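Side-chain contacts in dihydropteroate synthase (Xanthomonas albilineans, PDB 6Q62), which probably joins para-aminobenzoate to 6-hydroxymethyl-7,8-dihydropterin diphosphate, giving 7,8-dihydropteroate on the path to folate: residues 110-115 with 137-142; 117-122 with 132-137; 60-65 with 88-93; 6-11 with 15-20. All coordinates share one frame; numbering follows the deposited sequence.

A TIM-barrel chain shows how a fold is tied together by loops of different length. Nearest the N terminus, contact 4 closes a short hairpin that packs against M118 of strand 118-121. Next, contact 3 closes the loop from strand 59-63 to helix 76-93. Contact 1 then spans from helix 105-114 to the residues leading into strand 141-144, and contact 2, which links strand 118-121 to helix 130-137, lies wholly within that span; the two share L137. Contacts 4, 3 and 1 follow one another in series along the chain. Contacts 1, 2 and 3 all reach the same parallel sheet, and D61 and N120 join contacts 3 and 2 across it.

Contact 1: residues 110-115 with 137-142; sequences AAVAAG and LRVPVV
V112 packs against L137 and V139 in an apolar contact on the outer layer of the TIM barrel, where helix 105-114 meets the end of helix 130-137 and the turn leading into strand 141-144. It illustrates how two successive outer helices of such a barrel can be joined by a single branched side chain. V112 carries the whole of one side. With CG1 anti to the backbone N (chi1 173°) and CG2 beside that N, its two methyls spread apart, and each finds a methyl of both partners. L137 runs past V112 in the opposite direction, its CD2 lying 3.8 Å from V112 CG1 while its CD1 is 4.0 Å from V112 CG2. V139 instead comes at V112 end-on, tip to tip. Underneath, I119 of strand 118-121 touches both L137 and V139, joining this outer seam to the sheet.

No hydrogen bond crosses the contact, which is made of methyl-to-methyl packing, and a helix ends on each side of it. Helix 130-137 ends directly after L137, where R138 takes up positive phi and leads its side chain away, and V139 follows facing V112. Helix 105-114 finishes in a Schellman motif at G115, which has a positive phi of 128°; G115 N bonds back to V112 O at 3.0 Å. The end-on meeting is an even one, with V112 CG1 and V139 CG1 4.1 Å apart and V112 CG2 and V139 CG2 separated by the same 4.1 Å.

Contact 2: residues 117-122 with 132-137; sequences GMINDV and DAVADL. With 6GU (6-chloroguanine), chain E.
I119 meets V134 and L137 inside a beta-alpha-beta unit of the barrel, built from strand 118-121, helix 130-137 and strand 141-144. The strand serves two surfaces at once: I119 faces the covering helix, while the next residue, N120, reaches the ligand. A single methyl makes the helix contact. Because I119 CG1 stands anti to the carbonyl carbon (chi1 -67°) and the chain then extends, CD1 is carried out to the helix, where it lies 3.7 Å from V134 CG2 and 3.9 Å from L137 CD1. V134 and I119 run antiparallel past one another, whereas L137 lies roughly perpendicular to I119; the methyl is thus met by two side chains one helical turn apart. On the outer surface of the same helix, D132 and D136 both form salt bridges with R109 of helix 105-114.

The ligand side is polar. N120 OD1 accepts a nearly straight bond from N2 of 6-chloroguanine at 2.7 Å (177°), and N120 ND2 gives one to N3 of the ligand at 3.0 Å (166°). ND2 also donates to D61 OD2 of strand 59-63, so three bonds fix which way the amide is turned. V122 adds a van der Waals touch, its CG1 4.0 Å from ligand N3, and D190 and K226 hydrogen-bond to the same molecule. Alternate strand residues facing helix and ligand, with the ligand bound toward the C-terminal ends of the strands, are typical of a TIM-barrel active site, here consistent with the pterin pocket of the dihydropteroate synthase family.

Contact 3: residues 60-65 with 88-93; sequences LDIGGE and ERLVAQ
L90 of helix 76-93 rests on I62 and L60, two residues of strand 59-63 that point to the same face of the sheet. The tight part is small and wholly apolar. L90 CD1 does all the touching for the helix: it lies 3.7 Å from I62 CD1 and 4.1 Å from I62 CG1, and L60 CD1 approaches the same methyl to 4.1 Å. The two partners arrive differently, I62 running alongside L90 in the opposite sense and L60 lying roughly perpendicular to it. With CG anti to the carbonyl carbon (chi1 -71°) and an extended chi2, L90 sends CD1 out to the strand. L98 of the neighbouring strand packs on both L60 and L90, and I62 also meets V86 and I87, about one turn earlier in the helix.

Much of the rest of this helical turn looks outward: E88, R89, A92 and Q93 are exposed, and the last turn is loosely bonded, Q93 N making only weak bonds to R89 O and L90 O. On the far face of the strand the character changes again: D61, between the two apolar residues, bonds through OD1 to S99 OG and through OD2 to N120 ND2, with R261 NE in a salt bridge to the latter oxygen. The alternation fits a TIM-barrel strand that shows apolar residues to its covering helix and, near the active-site end, polar ones to the barrel interior.

Contact 4: residues 6-11 with 15-20; sequences PRLDCA and LTLDRP
L8 has CG anti to its carbonyl carbon (chi1 -63°), while in L15 it is CG and the backbone N that stand opposite (chi1 180°), and these two choices set the two leucines next to each other with their ends turned in a common direction across the hairpin of strands 7-10 and 13-16. L8 CD1 then touches L15 CD2 at 3.9 Å and also meets L17 CD1 at 3.8 Å, where the two side chains cross obliquely. C10 adds its SG against L15 CB, and P6 closes the other end, its ring roughly perpendicular to the L17 side chain with CB 4.1 Å from L17 CB.

Under this apolar face the backbone is stitched in antiparallel fashion. L8 and L15 form a hydrogen-bonded pair, with L8 N to L15 O at 2.8 Å and L15 N to L8 O at 2.9 Å, the latter almost perfectly straight (179°). One more bond, L17 N to P6 O at 2.8 Å, carries the pairing past the end of the strand. The non-hydrogen-bonded pair R7 and T16 turns its side chains to the opposite face, where R7 is exposed.

The leucine face is laid over the barrel at the end where its strands begin: M118 of strand 118-121 packs on C10 and L15, P97 and P140 touch C10 ahead of strands 98-101 and 141-144, P218 meets P6 and L17, and P20 packs on W275 of helix 265-279.

Contact 1: residues 110-115 with 137-142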
loop_
_atom_site.group_PDB
_atom_site.type_symbol
_atom_site.label_atom_id
_atom_site.label_comp_id
_atom_site.label_asym_id
_atom_site.label_seq_id
_atom_site.Cartn_x
_atom_site.Cartn_y
_atom_site.Cartn_z
ATOM N N ALA A 110 -21.370 -8.182 29.484
ATOM C CA ALA A 110 -22.432 -8.765 28.656
ATOM C C ALA A 110 -21.877 -9.284 27.318
ATOM O O ALA A 110 -22.273 -10.361 26.860
ATOM C CB ALA A 110 -23.537 -7.739 28.397
ATOM N N ALA A 111 -20.926 -8.555 26.720
ATOM C CA ALA A 111 -20.342 -8.960 25.444
ATOM C C ALA A 111 -19.528 -10.235 25.572
ATOM O O ALA A 111 -19.689 -11.126 24.741
ATOM C CB ALA A 111 -19.495 -7.842 24.879
ATOM N N VAL A 112 -18.728 -10.363 26.650
ATOM C CA VAL A 112 -17.959 -11.589 26.889
ATOM C C VAL A 112 -18.900 -12.768 27.157
ATOM O O VAL A 112 -18.689 -13.841 26.604
ATOM C CB VAL A 112 -16.871 -11.411 27.963
ATOM C CG1 VAL A 112 -16.215 -12.751 28.316
ATOM C CG2 VAL A 112 -15.813 -10.418 27.484
ATOM N N ALA A 113 -19.995 -12.555 27.921
ATOM C CA ALA A 113 -20.962 -13.635 28.154
ATOM C C ALA A 113 -21.611 -14.073 26.856
ATOM O O ALA A 113 -21.890 -15.258 26.695
ATOM C CB ALA A 113 -22.028 -13.200 29.142
ATOM N N ALA A 114 -21.774 -13.135 25.902
ATOM C CA ALA A 114 -22.364 -13.382 24.588
ATOM C C ALA A 114 -21.382 -14.040 23.590
ATOM O O ALA A 114 -21.817 -14.503 22.535
ATOM C CB ALA A 114 -22.897 -12.067 24.008
ATOM N N GLY A 115 -20.090 -14.061 23.906
ATOM C CA GLY A 115 -19.097 -14.688 23.041
ATOM C C GLY A 115 -17.884 -13.880 22.643
ATOM O O GLY A 115 -17.010 -14.420 21.955
ATOM N N LEU A 137 -13.003 -11.029 33.781
ATOM C CA LEU A 137 -13.309 -11.689 32.520
ATOM C C LEU A 137 -12.175 -12.514 31.920
ATOM O O LEU A 137 -12.457 -13.420 31.140
ATOM C CB LEU A 137 -13.834 -10.666 31.500
ATOM C CG LEU A 137 -15.201 -10.048 31.882
ATOM C CD1 LEU A 137 -15.477 -8.779 31.083
ATOM C CD2 LEU A 137 -16.345 -11.073 31.757
ATOM N N ARG A 138 -10.923 -12.215 32.264
ATOM C CA ARG A 138 -9.741 -12.958 31.799
ATOM C C ARG A 138 -9.648 -13.037 30.268
ATOM O O ARG A 138 -9.410 -14.102 29.692
ATOM C CB ARG A 138 -9.662 -14.356 32.462
ATOM C CG ARG A 138 -9.606 -14.283 33.992
ATOM C CD ARG A 138 -9.150 -15.609 34.568
ATOM N NE ARG A 138 -9.493 -15.752 35.982
ATOM C CZ ARG A 138 -8.763 -15.277 36.987
ATOM N NH1 ARG A 138 -7.648 -14.595 36.746
ATOM N NH2 ARG A 138 -9.152 -15.465 38.241
ATOM N N VAL A 139 -9.904 -11.907 29.608
ATOM C CA VAL A 139 -9.781 -11.807 28.161
ATOM C C VAL A 139 -8.723 -10.742 27.843
ATOM O O VAL A 139 -8.532 -9.812 28.646
ATOM C CB VAL A 139 -11.147 -11.442 27.441
ATOM C CG1 VAL A 139 -12.173 -12.573 27.537
ATOM C CG2 VAL A 139 -11.730 -10.134 27.964
ATOM N N PRO A 140 -8.127 -10.763 26.622
ATOM C CA PRO A 140 -7.195 -9.695 26.254
ATOM C C PRO A 140 -7.891 -8.337 26.197
ATOM O O PRO A 140 -9.093 -8.261 25.914
ATOM C CB PRO A 140 -6.695 -10.113 24.864
ATOM C CG PRO A 140 -6.914 -11.630 24.813
ATOM C CD PRO A 140 -8.176 -11.822 25.597
ATOM N N VAL A 141 -7.122 -7.275 26.365
ATOM C CA VAL A 141 -7.686 -5.917 26.365
ATOM C C VAL A 141 -6.748 -4.948 25.679
ATOM O O VAL A 141 -5.543 -4.969 25.926
ATOM C CB VAL A 141 -8.088 -5.422 27.789
ATOM C CG1 VAL A 141 -6.861 -5.411 28.725
ATOM C CG2 VAL A 141 -8.725 -4.019 27.721
ATOM N N VAL A 142 -7.307 -4.072 24.844
ATOM C CA VAL A 142 -6.537 -3.028 24.190
ATOM C C VAL A 142 -6.655 -1.765 25.029
ATOM O O VAL A 142 -7.766 -1.295 25.265
ATOM C CB VAL A 142 -7.043 -2.733 22.748
ATOM C CG1 VAL A 142 -6.196 -1.640 22.087
ATOM C CG2 VAL A 142 -7.082 -3.996 21.880
#

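Contact 2: residues 117-122 with 132-137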
loop_
_atom_site.group_PDB
_atom_site.type_symbol
_atom_site.label_atom_id
_atom_site.label_comp_id
_atom_site.label_asym_id
_atom_site.label_seq_id
_atom_site.Cartn_x
_atom_site.Cartn_y
_atom_site.Cartn_z
ATOM N N GLY A 117 -14.262 -12.285 22.852
ATOM C CA GLY A 117 -13.017 -12.808 23.399
ATOM C C GLY A 117 -11.946 -11.781 23.659
ATOM O O GLY A 117 -10.834 -12.139 24.043
ATOM N N MET A 118 -12.268 -10.503 23.485
ATOM C CA MET A 118 -11.291 -9.426 23.663
ATOM C C MET A 118 -12.092 -8.163 23.858
ATOM O O MET A 118 -13.210 -8.053 23.335
ATOM C CB MET A 118 -10.365 -9.307 22.405
ATOM C CG MET A 118 -9.481 -8.055 22.392
ATOM S SD MET A 118 -8.514 -7.880 20.847
ATOM C CE MET A 118 -7.478 -9.304 20.974
ATOM N N ILE A 119 -11.516 -7.212 24.570
ATOM C CA ILE A 119 -12.127 -5.904 24.822
ATOM C C ILE A 119 -11.204 -4.871 24.238
ATOM O O ILE A 119 -10.000 -4.897 24.492
ATOM C CB ILE A 119 -12.384 -5.674 26.344
ATOM C CG1 ILE A 119 -13.469 -6.666 26.834
ATOM C CG2 ILE A 119 -12.819 -4.213 26.642
ATOM C CD1 ILE A 119 -13.450 -6.965 28.321
ATOM N N ASN A 120 -11.767 -3.958 23.436
ATOM C CA ASN A 120 -10.988 -2.876 22.837
ATOM C C ASN A 120 -11.527 -1.614 23.485
ATOM O O ASN A 120 -12.637 -1.193 23.179
ATOM C CB ASN A 120 -11.132 -2.877 21.307
ATOM C CG ASN A 120 -10.591 -1.611 20.710
ATOM O OD1 ASN A 120 -9.722 -0.978 21.297
ATOM N ND2 ASN A 120 -11.103 -1.212 19.551
ATOM N N ASP A 121 -10.758 -1.044 24.402
ATOM C CA ASP A 121 -11.234 0.102 25.170
ATOM C C ASP A 121 -10.539 1.423 24.862
ATOM O O ASP A 121 -9.418 1.648 25.308
ATOM C CB ASP A 121 -11.150 -0.216 26.668
ATOM C CG ASP A 121 -11.775 0.838 27.572
ATOM O OD1 ASP A 121 -12.313 1.837 27.048
ATOM O OD2 ASP A 121 -11.723 0.665 28.787
ATOM N N VAL A 122 -11.258 2.329 24.200
ATOM C CA VAL A 122 -10.769 3.659 23.855
ATOM C C VAL A 122 -10.415 4.485 25.100
ATOM O O VAL A 122 -9.628 5.434 24.984
ATOM C CB VAL A 122 -11.711 4.445 22.890
ATOM C CG1 VAL A 122 -11.825 3.762 21.532
ATOM C CG2 VAL A 122 -13.095 4.691 23.508
ATOM N N ASP A 132 -11.983 -3.888 37.182
ATOM C CA ASP A 132 -12.593 -5.057 37.814
ATOM C C ASP A 132 -13.208 -5.995 36.761
ATOM O O ASP A 132 -13.051 -7.203 36.869
ATOM C CB ASP A 132 -13.679 -4.575 38.787
ATOM C CG ASP A 132 -14.327 -5.618 39.671
ATOM O OD1 ASP A 132 -13.613 -6.226 40.472
ATOM O OD2 ASP A 132 -15.572 -5.774 39.594
ATOM N N ALA A 133 -13.929 -5.451 35.754
ATOM C CA ALA A 133 -14.515 -6.314 34.720
ATOM C C ALA A 133 -13.427 -7.082 33.936
ATOM O O ALA A 133 -13.479 -8.311 33.805
ATOM C CB ALA A 133 -15.400 -5.495 33.770
ATOM N N VAL A 134 -12.425 -6.388 33.443
ATOM C CA VAL A 134 -11.401 -7.080 32.653
ATOM C C VAL A 134 -10.621 -8.087 33.526
ATOM O O VAL A 134 -10.393 -9.214 33.054
ATOM C CB VAL A 134 -10.508 -6.100 31.862
ATOM C CG1 VAL A 134 -9.396 -6.822 31.144
ATOM C CG2 VAL A 134 -11.356 -5.323 30.862
ATOM N N ALA A 135 -10.326 -7.735 34.819
ATOM C CA ALA A 135 -9.626 -8.664 35.714
ATOM C C ALA A 135 -10.468 -9.945 35.895
ATOM O O ALA A 135 -9.921 -11.034 35.809
ATOM C CB ALA A 135 -9.343 -8.002 37.048
ATOM N N ASP A 136 -11.819 -9.807 36.044
ATOM C CA ASP A 136 -12.738 -10.939 36.191
ATOM C C ASP A 136 -12.921 -11.735 34.925
ATOM O O ASP A 136 -13.105 -12.957 34.965
ATOM C CB ASP A 136 -14.138 -10.424 36.586
ATOM C CG ASP A 136 -14.343 -10.014 38.030
ATOM O OD1 ASP A 136 -13.412 -10.202 38.834
ATOM O OD2 ASP A 136 -15.449 -9.498 38.352
ATOM N N LEU A 137 -13.003 -11.029 33.781
ATOM C CA LEU A 137 -13.309 -11.689 32.520
ATOM C C LEU A 137 -12.175 -12.514 31.920
ATOM O O LEU A 137 -12.457 -13.420 31.140
ATOM C CB LEU A 137 -13.834 -10.666 31.500
ATOM C CG LEU A 137 -15.201 -10.048 31.882
ATOM C CD1 LEU A 137 -15.477 -8.779 31.083
ATOM C CD2 LEU A 137 -16.345 -11.073 31.757
HETATM CL CL6 6GU E . -7.420 3.819 16.289
HETATM N N1 6GU E . -7.913 2.045 17.951
HETATM C C2 6GU E . -8.826 1.351 18.746
HETATM N N2 6GU E . -8.260 0.513 19.603
HETATM N N3 6GU E . -10.199 1.496 18.715
HETATM C C4 6GU E . -10.641 2.447 17.821
HETATM C C5 6GU E . -9.771 3.210 16.998
HETATM C C6 6GU E . -8.448 2.931 17.141
HETATM N N7 6GU E . -10.526 4.091 16.227
HETATM C C8 6GU E . -11.838 3.833 16.617
HETATM N N9 6GU E . -11.942 2.857 17.559
#

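Contact 3: residues 60-65 with 88-93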
loop_
_atom_site.group_PDB
_atom_site.type_symbol
_atom_site.label_atom_id
_atom_site.label_comp_id
_atom_site.label_asym_id
_atom_site.label_seq_id
_atom_site.Cartn_x
_atom_site.Cartn_y
_atom_site.Cartn_z
ATOM N N LEU A 60 -12.432 -9.658 14.431
ATOM C CA LEU A 60 -13.439 -8.638 14.153
ATOM C C LEU A 60 -13.659 -7.781 15.386
ATOM O O LEU A 60 -13.741 -8.313 16.477
ATOM C CB LEU A 60 -14.763 -9.283 13.731
ATOM C CG LEU A 60 -14.700 -10.189 12.479
ATOM C CD1 LEU A 60 -16.062 -10.819 12.223
ATOM C CD2 LEU A 60 -14.240 -9.404 11.236
ATOM N N ASP A 61 -13.727 -6.458 15.215
ATOM C CA ASP A 61 -13.949 -5.536 16.319
ATOM C C ASP A 61 -15.364 -4.990 16.153
ATOM O O ASP A 61 -15.628 -4.216 15.228
ATOM C CB ASP A 61 -12.944 -4.401 16.261
ATOM C CG ASP A 61 -12.964 -3.510 17.487
ATOM O OD1 ASP A 61 -13.064 -4.049 18.610
ATOM O OD2 ASP A 61 -12.871 -2.260 17.319
ATOM N N ILE A 62 -16.253 -5.353 17.077
ATOM C CA ILE A 62 -17.685 -5.017 17.008
ATOM C C ILE A 62 -17.951 -3.853 17.965
ATOM O O ILE A 62 -17.693 -3.977 19.163
ATOM C CB ILE A 62 -18.519 -6.277 17.377
ATOM C CG1 ILE A 62 -18.189 -7.427 16.391
ATOM C CG2 ILE A 62 -20.039 -5.971 17.368
ATOM C CD1 ILE A 62 -18.436 -8.819 16.946
ATOM N N GLY A 63 -18.427 -2.744 17.424
ATOM C CA GLY A 63 -18.682 -1.557 18.241
ATOM C C GLY A 63 -20.041 -0.960 17.964
ATOM O O GLY A 63 -20.473 -0.922 16.813
ATOM N N GLY A 64 -20.704 -0.475 19.011
ATOM C CA GLY A 64 -22.021 0.124 18.841
ATOM C C GLY A 64 -22.052 1.609 19.143
ATOM O O GLY A 64 -23.128 2.197 19.164
ATOM N N GLU A 65 -20.881 2.215 19.415
ATOM C CA GLU A 65 -20.781 3.634 19.768
ATOM C C GLU A 65 -19.617 4.310 19.050
ATOM O O GLU A 65 -18.463 3.946 19.274
ATOM C CB GLU A 65 -20.671 3.779 21.304
ATOM C CG GLU A 65 -20.608 5.214 21.799
ATOM C CD GLU A 65 -20.705 5.386 23.299
ATOM O OE1 GLU A 65 -20.227 4.492 24.033
ATOM O OE2 GLU A 65 -21.237 6.428 23.745
ATOM N N GLU A 88 -23.576 -12.466 19.214
ATOM C CA GLU A 88 -24.200 -13.807 19.292
ATOM C C GLU A 88 -24.225 -14.480 17.912
ATOM O O GLU A 88 -23.877 -15.654 17.773
ATOM C CB GLU A 88 -25.625 -13.718 19.877
ATOM C CG GLU A 88 -25.629 -13.324 21.349
ATOM C CD GLU A 88 -26.984 -13.109 21.989
ATOM O OE1 GLU A 88 -27.940 -12.769 21.261
ATOM O OE2 GLU A 88 -27.085 -13.248 23.229
ATOM N N ARG A 89 -24.566 -13.710 16.879
ATOM C CA ARG A 89 -24.619 -14.246 15.513
ATOM C C ARG A 89 -23.232 -14.512 14.941
ATOM O O ARG A 89 -23.009 -15.578 14.363
ATOM C CB ARG A 89 -25.437 -13.325 14.603
ATOM C CG ARG A 89 -26.942 -13.467 14.821
ATOM C CD ARG A 89 -27.674 -12.156 14.595
ATOM N NE ARG A 89 -29.138 -12.298 14.698
ATOM C CZ ARG A 89 -29.840 -12.236 15.829
ATOM N NH1 ARG A 89 -29.230 -12.030 16.987
ATOM N NH2 ARG A 89 -31.156 -12.384 15.808
ATOM N N LEU A 90 -22.284 -13.569 15.119
ATOM C CA LEU A 90 -20.926 -13.759 14.601
ATOM C C LEU A 90 -20.143 -14.877 15.307
ATOM O O LEU A 90 -19.359 -15.558 14.653
ATOM C CB LEU A 90 -20.119 -12.437 14.590
ATOM C CG LEU A 90 -20.542 -11.388 13.554
ATOM C CD1 LEU A 90 -19.764 -10.102 13.751
ATOM C CD2 LEU A 90 -20.358 -11.897 12.090
ATOM N N VAL A 91 -20.357 -15.089 16.611
ATOM C CA VAL A 91 -19.655 -16.169 17.324
ATOM C C VAL A 91 -20.107 -17.547 16.775
ATOM O O VAL A 91 -19.285 -18.461 16.659
ATOM C CB VAL A 91 -19.740 -16.030 18.869
ATOM C CG1 VAL A 91 -21.130 -16.364 19.412
ATOM C CG2 VAL A 91 -18.658 -16.862 19.558
ATOM N N ALA A 92 -21.369 -17.644 16.357
ATOM C CA ALA A 92 -21.941 -18.870 15.788
ATOM C C ALA A 92 -21.558 -19.059 14.302
ATOM O O ALA A 92 -21.561 -20.195 13.804
ATOM C CB ALA A 92 -23.449 -18.830 15.917
ATOM N N GLN A 93 -21.278 -17.954 13.573
ATOM C CA GLN A 93 -21.049 -18.025 12.127
ATOM C C GLN A 93 -19.612 -17.775 11.659
ATOM O O GLN A 93 -19.348 -17.819 10.459
ATOM C CB GLN A 93 -22.018 -17.075 11.418
ATOM C CG GLN A 93 -23.479 -17.461 11.667
ATOM C CD GLN A 93 -24.437 -16.499 11.056
ATOM O OE1 GLN A 93 -24.432 -16.309 9.852
ATOM N NE2 GLN A 93 -25.288 -15.895 11.874
#

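Contact 4: residues 6-11 with 15-20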
loop_
_atom_site.group_PDB
_atom_site.type_symbol
_atom_site.label_atom_id
_atom_site.label_comp_id
_atom_site.label_asym_id
_atom_site.label_seq_id
_atom_site.Cartn_x
_atom_site.Cartn_y
_atom_site.Cartn_z
ATOM N N PRO A 6 3.700 -13.267 20.728
ATOM C CA PRO A 6 2.480 -13.217 21.553
ATOM C C PRO A 6 1.386 -14.167 21.050
ATOM O O PRO A 6 1.122 -14.282 19.852
ATOM C CB PRO A 6 2.057 -11.735 21.496
ATOM C CG PRO A 6 3.315 -10.994 21.182
ATOM C CD PRO A 6 4.061 -11.917 20.242
ATOM N N ARG A 7 0.800 -14.895 21.985
ATOM C CA ARG A 7 -0.252 -15.864 21.725
ATOM C C ARG A 7 -1.427 -15.412 22.590
ATOM O O ARG A 7 -1.387 -15.575 23.813
ATOM C CB ARG A 7 0.250 -17.256 22.124
ATOM C CG ARG A 7 -0.687 -18.372 21.766
ATOM C CD ARG A 7 -0.206 -19.692 22.324
ATOM N NE ARG A 7 -1.129 -20.775 21.985
ATOM C CZ ARG A 7 -2.208 -21.098 22.693
ATOM N NH1 ARG A 7 -2.509 -20.431 23.802
ATOM N NH2 ARG A 7 -2.997 -22.087 22.295
ATOM N N LEU A 8 -2.429 -14.769 21.970
ATOM C CA LEU A 8 -3.571 -14.250 22.725
ATOM C C LEU A 8 -4.711 -15.229 22.694
ATOM O O LEU A 8 -5.228 -15.553 21.619
ATOM C CB LEU A 8 -4.038 -12.874 22.204
ATOM C CG LEU A 8 -3.066 -11.709 22.307
ATOM C CD1 LEU A 8 -3.547 -10.558 21.458
ATOM C CD2 LEU A 8 -2.910 -11.233 23.741
ATOM N N ASP A 9 -5.124 -15.679 23.877
ATOM C CA ASP A 9 -6.241 -16.590 23.990
ATOM C C ASP A 9 -7.507 -15.739 24.147
ATOM O O ASP A 9 -7.769 -15.191 25.221
ATOM C CB ASP A 9 -6.027 -17.529 25.205
ATOM C CG ASP A 9 -7.063 -18.619 25.361
ATOM O OD1 ASP A 9 -8.136 -18.511 24.738
ATOM O OD2 ASP A 9 -6.794 -19.591 26.104
ATOM N N CYS A 10 -8.255 -15.595 23.058
ATOM C CA CYS A 10 -9.482 -14.796 23.026
ATOM C C CYS A 10 -10.690 -15.697 23.256
ATOM O O CYS A 10 -11.392 -16.081 22.314
ATOM C CB CYS A 10 -9.574 -14.019 21.709
ATOM S SG CYS A 10 -8.125 -12.994 21.362
ATOM N N ALA A 11 -10.919 -16.044 24.546
ATOM C CA ALA A 11 -12.000 -16.929 24.997
ATOM C C ALA A 11 -12.005 -18.254 24.225
ATOM O O ALA A 11 -13.042 -18.681 23.713
ATOM C CB ALA A 11 -13.358 -16.219 24.901
ATOM N N LEU A 15 -5.321 -16.022 18.809
ATOM C CA LEU A 15 -4.794 -15.001 17.913
ATOM C C LEU A 15 -3.268 -15.043 18.095
ATOM O O LEU A 15 -2.766 -14.656 19.155
ATOM C CB LEU A 15 -5.359 -13.616 18.300
ATOM C CG LEU A 15 -4.895 -12.426 17.462
ATOM C CD1 LEU A 15 -5.373 -12.561 16.004
ATOM C CD2 LEU A 15 -5.369 -11.100 18.075
ATOM N N THR A 16 -2.539 -15.530 17.083
ATOM C CA THR A 16 -1.078 -15.635 17.150
ATOM C C THR A 16 -0.433 -14.440 16.467
ATOM O O THR A 16 -0.628 -14.246 15.266
ATOM C CB THR A 16 -0.601 -16.981 16.565
ATOM O OG1 THR A 16 -1.395 -18.028 17.126
ATOM C CG2 THR A 16 0.890 -17.232 16.833
ATOM N N LEU A 17 0.329 -13.647 17.227
ATOM C CA LEU A 17 0.966 -12.451 16.696
ATOM C C LEU A 17 2.407 -12.720 16.280
ATOM O O LEU A 17 3.335 -12.016 16.693
ATOM C CB LEU A 17 0.833 -11.244 17.653
ATOM C CG LEU A 17 -0.597 -10.941 18.142
ATOM C CD1 LEU A 17 -0.598 -9.789 19.108
ATOM C CD2 LEU A 17 -1.527 -10.613 16.988
ATOM N N ASP A 18 2.584 -13.756 15.454
ATOM C CA ASP A 18 3.886 -14.130 14.880
ATOM C C ASP A 18 4.180 -13.227 13.648
ATOM O O ASP A 18 5.278 -13.218 13.096
ATOM C CB ASP A 18 3.888 -15.627 14.502
ATOM C CG ASP A 18 2.861 -16.043 13.460
ATOM O OD1 ASP A 18 1.731 -15.505 13.486
ATOM O OD2 ASP A 18 3.181 -16.921 12.633
ATOM N N ARG A 19 3.159 -12.507 13.206
ATOM C CA ARG A 19 3.207 -11.557 12.091
ATOM C C ARG A 19 2.045 -10.562 12.296
ATOM O O ARG A 19 1.115 -10.878 13.047
ATOM C CB ARG A 19 3.080 -12.281 10.713
ATOM C CG ARG A 19 1.782 -13.041 10.473
ATOM C CD ARG A 19 1.795 -13.724 9.124
ATOM N NE ARG A 19 0.747 -14.743 9.007
ATOM C CZ ARG A 19 -0.373 -14.609 8.296
ATOM N NH1 ARG A 19 -0.615 -13.489 7.626
ATOM N NH2 ARG A 19 -1.255 -15.599 8.243
ATOM N N PRO A 20 2.049 -9.377 11.648
ATOM C CA PRO A 20 0.911 -8.449 11.832
ATOM C C PRO A 20 -0.410 -9.073 11.411
ATOM O O PRO A 20 -0.499 -9.715 10.368
ATOM C CB PRO A 20 1.271 -7.251 10.951
ATOM C CG PRO A 20 2.756 -7.329 10.818
ATOM C CD PRO A 20 3.074 -8.794 10.758
#